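Local coordinates for protein cellulosomal scaffoldin (Bacteroides cellulosolvens, PDB 1TYJ) that probably binds type-II dockerin modules through one of its cohesin domains, here a beta sandwich, and so helps assemble the cellulosome, at residues P46-T49 / I50-E53; K78-L81 / S82-V85. All blocks are in the same frame, centred on the assembly; numbering follows the deposited sequence.

Contact 1 (P46-T49 / I50-E53); sequences PWDT and IADE
Backbone bonds between Asp48 and Glu53 close a surface hairpin that joins strands 44-48 and 53-54 by a four-residue loop, Thr49 to Asp52. The Asp48 N to Glu53 O bond is 2.8 Å, and Glu53 N returns to Asp48 O at 3.1 Å, which defines an antiparallel hydrogen-bonded pair. Asp52 N also faces Asp48 O, in a weak, strongly bent bond, and with Asp52 at a positive phi this is a G1 beta bulge. Side chain to backbone, one carboxylate oxygen gathers the start of the turn: Asp48 OD2 accepts from Ile50 N at 2.9 Å, nearly along the C-O bond, and from Ala51 N at 3.0 Å, from well above the carboxylate plane. CG of Asp48, anti to the backbone N (chi1 178°), brings the carboxylate within reach of both amides. Between side chains, Trp47 NE1 donates to Asp52 OD1 at 3.0 Å, a nearly straight bond (160°) in the indole plane that uses the anti lone pair, the carboxylate standing 75° from the ring. Packing adds Glu53 C, 3.6 Å above the ring centre. Lys116 makes a cation-pi contact with Trp47. Two donors on OD2 probably stabilise ionised Asp48, and the indole N-H should help fix Asp52's rotation.

Contact 2 (K78-L81 / S82-V85); sequences KHNL and SQGV
Asn80 and Val85 form the tight part of this turn through their backbones. Asn80 N donates to Val85 O at 2.9 Å, and Val85 N donates back to Asn80 O at 3.0 Å, a single antiparallel hydrogen-bonded bridge. The same Asn80 O takes a second bond from Gln83 N, also 3.0 Å; the two donors arrive from opposite faces of the carbonyl plane. Gly84 N turns to Leu81 O at 3.0 Å. With Gly84 at positive phi and paired alongside Val85 against Asn80, the chain makes a G1 beta bulge just after the 3-10 turn. His79 adds its CB, which lies 3.3 Å from Val85 O.

The looser side is carried by the side chains of Asn80 and of the exposed Ser82 and Gln83. Ser82 OG donates to Asn80 OD1 at 2.7 Å, only 16° from the amide's carbonyl plane; with CG opposite the backbone N (chi1 -172°), the Asn80 side chain reaches the Ser82 hydroxyl. Gln83 passes beside that amide without a hydrogen bond, its CD 3.1 Å from Asn80 ND2 and the two amide planes 34° apart. Replacing Asn80 by alanine removes the amide and would probably leave the Ser82 hydroxyl without its acceptor and free to turn.

The turn connects strand 73-77 to its antiparallel partner 85-92. Asp57 accepts from Leu81 N, Lys38 binds the carbonyls of Gln83 and Gly84 from the end of strand 30-38, and the Leu81 side chain packs on Leu86 of strand 85-92.

How the contacts relate
From the N terminus, the chain first meets contact 1, which closes the short loop between strands 44-48 and 53-54 at the margin of one sheet. It then runs through strands 62-63 and 73-77 before contact 2 closes the turn into strand 85-92, in the other sheet. The two are in series, neither nested nor crossed, with centres about 16 Å apart. They nevertheless meet: Pro46 CG lies 4.1 Å from Leu81 CD2. Tyr39 and Tyr55 each touch both of these side chains, so this contact and its shared neighbours tie strand 44-48 of one sheet to the loop before strand 85-92 of the other.

Contact 1 (P46-T49 / I50-E53)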
ATOM      1  N   PRO A  46     -11.362   4.365   4.701  1.00 16.58           N
ATOM      2  CA  PRO A  46     -10.095   3.945   5.310  1.00 16.16           C
ATOM      3  C   PRO A  46     -10.110   4.194   6.824  1.00 16.08           C
ATOM      4  O   PRO A  46     -10.548   5.259   7.266  1.00 16.47           O
ATOM      5  CB  PRO A  46      -9.046   4.834   4.613  1.00 16.98           C
ATOM      6  CG  PRO A  46      -9.708   5.192   3.252  1.00 16.74           C
ATOM      7  CD  PRO A  46     -11.173   5.351   3.615  1.00 16.61           C
ATOM      8  N   TRP A  47      -9.585   3.234   7.588  1.00 15.87           N
ATOM      9  CA  TRP A  47      -9.778   3.193   9.039  1.00 17.23           C
ATOM     10  C   TRP A  47      -8.477   2.965   9.742  1.00 18.33           C
ATOM     11  O   TRP A  47      -7.771   2.002   9.459  1.00 17.87           O
ATOM     12  CB  TRP A  47     -10.766   2.069   9.393  1.00 17.94           C
ATOM     13  CG  TRP A  47     -11.316   2.279  10.781  1.00 18.92           C
ATOM     14  CD1 TRP A  47     -10.896   1.687  11.925  1.00 21.73           C
ATOM     15  CD2 TRP A  47     -12.361   3.167  11.122  1.00 20.25           C
ATOM     16  NE1 TRP A  47     -11.642   2.154  12.981  1.00 21.13           N
ATOM     17  CE2 TRP A  47     -12.554   3.066  12.516  1.00 21.07           C
ATOM     18  CE3 TRP A  47     -13.177   4.027  10.380  1.00 20.95           C
ATOM     19  CZ2 TRP A  47     -13.523   3.818  13.199  1.00 21.67           C
ATOM     20  CZ3 TRP A  47     -14.141   4.795  11.057  1.00 22.21           C
ATOM     21  CH2 TRP A  47     -14.306   4.671  12.459  1.00 21.21           C
ATOM     22  N   ASP A  48      -8.173   3.877  10.666  1.00 19.14           N
ATOM     23  CA  ASP A  48      -6.973   3.774  11.489  1.00 22.42           C
ATOM     24  C   ASP A  48      -7.260   2.851  12.666  1.00 23.85           C
ATOM     25  O   ASP A  48      -8.037   3.199  13.564  1.00 23.72           O
ATOM     26  CB  ASP A  48      -6.603   5.175  11.962  1.00 23.14           C
ATOM     27  CG  ASP A  48      -5.386   5.197  12.865  1.00 26.12           C
ATOM     28  OD1 ASP A  48      -4.825   6.304  12.982  1.00 28.17           O
ATOM     29  OD2 ASP A  48      -5.009   4.153  13.455  1.00 27.88           O
ATOM     30  N   THR A  49      -6.638   1.674  12.648  1.00 26.02           N
ATOM     31  CA  THR A  49      -6.944   0.632  13.645  1.00 29.15           C
ATOM     32  C   THR A  49      -6.230   0.867  14.971  1.00 29.83           C
ATOM     33  O   THR A  49      -6.611   0.281  15.998  1.00 30.43           O
ATOM     34  CB  THR A  49      -6.582  -0.784  13.131  1.00 29.52           C
ATOM     35  OG1 THR A  49      -5.247  -0.754  12.617  1.00 33.63           O
ATOM     36  CG2 THR A  49      -7.568  -1.210  12.029  1.00 32.04           C
ATOM     37  N   ILE A  50      -5.205   1.705  14.964  1.00 30.93           N
ATOM     38  CA  ILE A  50      -4.513   1.980  16.242  1.00 31.95           C
ATOM     39  C   ILE A  50      -5.310   3.009  17.049  1.00 32.23           C
ATOM     40  O   ILE A  50      -5.616   2.793  18.237  1.00 33.09           O
ATOM     41  CB  ILE A  50      -3.053   2.425  16.045  1.00 32.59           C
ATOM     42  CG1 ILE A  50      -2.251   1.295  15.393  1.00 33.10           C
ATOM     43  CG2 ILE A  50      -2.430   2.766  17.412  1.00 32.27           C
ATOM     44  CD1 ILE A  50      -0.779   1.625  15.148  1.00 33.18           C
ATOM     45  N   ALA A  51      -5.647   4.116  16.393  1.00 31.49           N
ATOM     46  CA  ALA A  51      -6.516   5.148  16.947  1.00 30.28           C
ATOM     47  C   ALA A  51      -7.994   4.766  17.009  1.00 29.70           C
ATOM     48  O   ALA A  51      -8.771   5.389  17.756  1.00 29.93           O
ATOM     49  CB  ALA A  51      -6.353   6.431  16.161  1.00 30.77           C
ATOM     50  N   ASP A  52      -8.399   3.776  16.204  1.00 28.84           N
ATOM     51  CA  ASP A  52      -9.821   3.400  16.053  1.00 27.65           C
ATOM     52  C   ASP A  52     -10.680   4.568  15.574  1.00 26.99           C
ATOM     53  O   ASP A  52     -11.687   4.947  16.208  1.00 28.59           O
ATOM     54  CB  ASP A  52     -10.394   2.783  17.346  1.00 28.48           C
ATOM     55  CG  ASP A  52     -11.648   1.986  17.100  1.00 30.28           C
ATOM     56  OD1 ASP A  52     -11.949   1.654  15.952  1.00 32.46           O
ATOM     57  OD2 ASP A  52     -12.356   1.656  18.063  1.00 31.84           O
ATOM     58  N   GLU A  53     -10.268   5.164  14.456  1.00 25.30           N
ATOM     59  CA  GLU A  53     -10.900   6.366  13.919  1.00 24.51           C
ATOM     60  C   GLU A  53     -10.701   6.345  12.424  1.00 23.04           C
ATOM     61  O   GLU A  53      -9.757   5.710  11.968  1.00 21.89           O
ATOM     62  CB  GLU A  53     -10.149   7.600  14.418  1.00 26.44           C
ATOM     63  CG  GLU A  53     -10.311   7.931  15.884  1.00 30.82           C
ATOM     64  CD  GLU A  53      -9.593   9.235  16.202  1.00 37.10           C
ATOM     65  OE1 GLU A  53      -9.961  10.291  15.628  1.00 39.13           O
ATOM     66  OE2 GLU A  53      -8.635   9.195  16.994  1.00 39.51           O
TER

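Contact 2 (K78-L81 / S82-V85)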
ATOM      1  N   LYS A  78      -0.325  11.601   2.264  1.00 16.52           N
ATOM      2  CA  LYS A  78      -0.965  12.832   1.823  1.00 17.79           C
ATOM      3  C   LYS A  78      -2.030  12.445   0.796  1.00 18.11           C
ATOM      4  O   LYS A  78      -1.785  12.383  -0.431  1.00 20.16           O
ATOM      5  CB  LYS A  78       0.095  13.811   1.291  1.00 19.04           C
ATOM      6  CG  LYS A  78      -0.392  15.271   1.006  1.00 19.91           C
ATOM      7  CD  LYS A  78       0.781  16.063   0.376  1.00 21.02           C
ATOM      8  CE  LYS A  78       0.627  17.574   0.385  1.00 22.62           C
ATOM      9  NZ  LYS A  78       0.640  18.258   1.742  1.00 22.77           N
ATOM     10  N   HIS A  79      -3.211  12.165   1.345  1.00 17.13           N
ATOM     11  CA  HIS A  79      -4.345  11.588   0.586  1.00 17.78           C
ATOM     12  C   HIS A  79      -5.272  12.650   0.008  1.00 19.94           C
ATOM     13  O   HIS A  79      -5.141  13.852   0.273  1.00 21.13           O
ATOM     14  CB  HIS A  79      -5.134  10.660   1.503  1.00 18.22           C
ATOM     15  CG  HIS A  79      -4.258   9.697   2.259  1.00 17.02           C
ATOM     16  ND1 HIS A  79      -4.318   9.517   3.632  1.00 19.98           N
ATOM     17  CD2 HIS A  79      -3.296   8.844   1.806  1.00 13.11           C
ATOM     18  CE1 HIS A  79      -3.437   8.588   3.988  1.00 13.20           C
ATOM     19  NE2 HIS A  79      -2.785   8.192   2.904  1.00 18.67           N
ATOM     20  N   ASN A  80      -6.219  12.167  -0.787  1.00 19.73           N
ATOM     21  CA  ASN A  80      -7.381  12.960  -1.114  1.00 20.92           C
ATOM     22  C   ASN A  80      -8.599  12.084  -0.906  1.00 21.02           C
ATOM     23  O   ASN A  80      -9.120  11.478  -1.850  1.00 20.89           O
ATOM     24  CB  ASN A  80      -7.284  13.512  -2.526  1.00 22.18           C
ATOM     25  CG  ASN A  80      -8.388  14.485  -2.822  1.00 25.00           C
ATOM     26  OD1 ASN A  80      -9.357  14.588  -2.077  1.00 27.01           O
ATOM     27  ND2 ASN A  80      -8.276  15.180  -3.937  1.00 29.35           N
ATOM     28  N   LEU A  81      -9.019  11.941   0.356  1.00 20.71           N
ATOM     29  CA  LEU A  81     -10.078  10.991   0.656  1.00 21.51           C
ATOM     30  C   LEU A  81     -11.393  11.377  -0.003  1.00 22.46           C
ATOM     31  O   LEU A  81     -12.219  10.504  -0.287  1.00 22.73           O
ATOM     32  CB  LEU A  81     -10.296  10.812   2.154  1.00 21.30           C
ATOM     33  CG  LEU A  81      -9.037  10.422   2.948  1.00 21.97           C
ATOM     34  CD1 LEU A  81      -9.287  10.535   4.433  1.00 24.61           C
ATOM     35  CD2 LEU A  81      -8.542   9.027   2.559  1.00 25.75           C
ATOM     36  N   SER A  82     -11.571  12.667  -0.265  1.00 23.42           N
ATOM     37  CA  SER A  82     -12.820  13.100  -0.870  1.00 24.26           C
ATOM     38  C   SER A  82     -12.952  12.490  -2.263  1.00 25.24           C
ATOM     39  O   SER A  82     -14.080  12.279  -2.727  1.00 27.18           O
ATOM     40  CB  SER A  82     -12.922  14.634  -0.963  1.00 25.82           C
ATOM     41  OG  SER A  82     -12.000  15.176  -1.879  1.00 29.00           O
ATOM     42  N   GLN A  83     -11.818  12.201  -2.899  1.00 24.39           N
ATOM     43  CA  GLN A  83     -11.771  11.642  -4.265  1.00 23.65           C
ATOM     44  C   GLN A  83     -11.406  10.159  -4.240  1.00 22.95           C
ATOM     45  O   GLN A  83     -11.181   9.542  -5.287  1.00 21.62           O
ATOM     46  CB  GLN A  83     -10.780  12.421  -5.126  1.00 25.95           C
ATOM     47  CG  GLN A  83     -11.230  13.874  -5.313  1.00 28.75           C
ATOM     48  CD  GLN A  83     -10.354  14.685  -6.252  1.00 38.16           C
ATOM     49  OE1 GLN A  83      -9.426  14.157  -6.888  1.00 41.69           O
ATOM     50  NE2 GLN A  83     -10.647  15.990  -6.358  1.00 38.83           N
ATOM     51  N   GLY A  84     -11.381   9.596  -3.038  1.00 21.02           N
ATOM     52  CA  GLY A  84     -11.061   8.191  -2.834  1.00 20.02           C
ATOM     53  C   GLY A  84      -9.650   7.873  -3.271  1.00 19.33           C
ATOM     54  O   GLY A  84      -9.406   6.814  -3.896  1.00 18.65           O
ATOM     55  N   VAL A  85      -8.703   8.758  -2.925  1.00 17.43           N
ATOM     56  CA  VAL A  85      -7.298   8.520  -3.270  1.00 16.92           C
ATOM     57  C   VAL A  85      -6.415   8.455  -2.017  1.00 16.88           C
ATOM     58  O   VAL A  85      -6.459   9.357  -1.198  1.00 17.67           O
ATOM     59  CB  VAL A  85      -6.773   9.603  -4.211  1.00 18.15           C
ATOM     60  CG1 VAL A  85      -5.271   9.396  -4.498  1.00 18.45           C
ATOM     61  CG2 VAL A  85      -7.587   9.579  -5.515  1.00 18.79           C
TER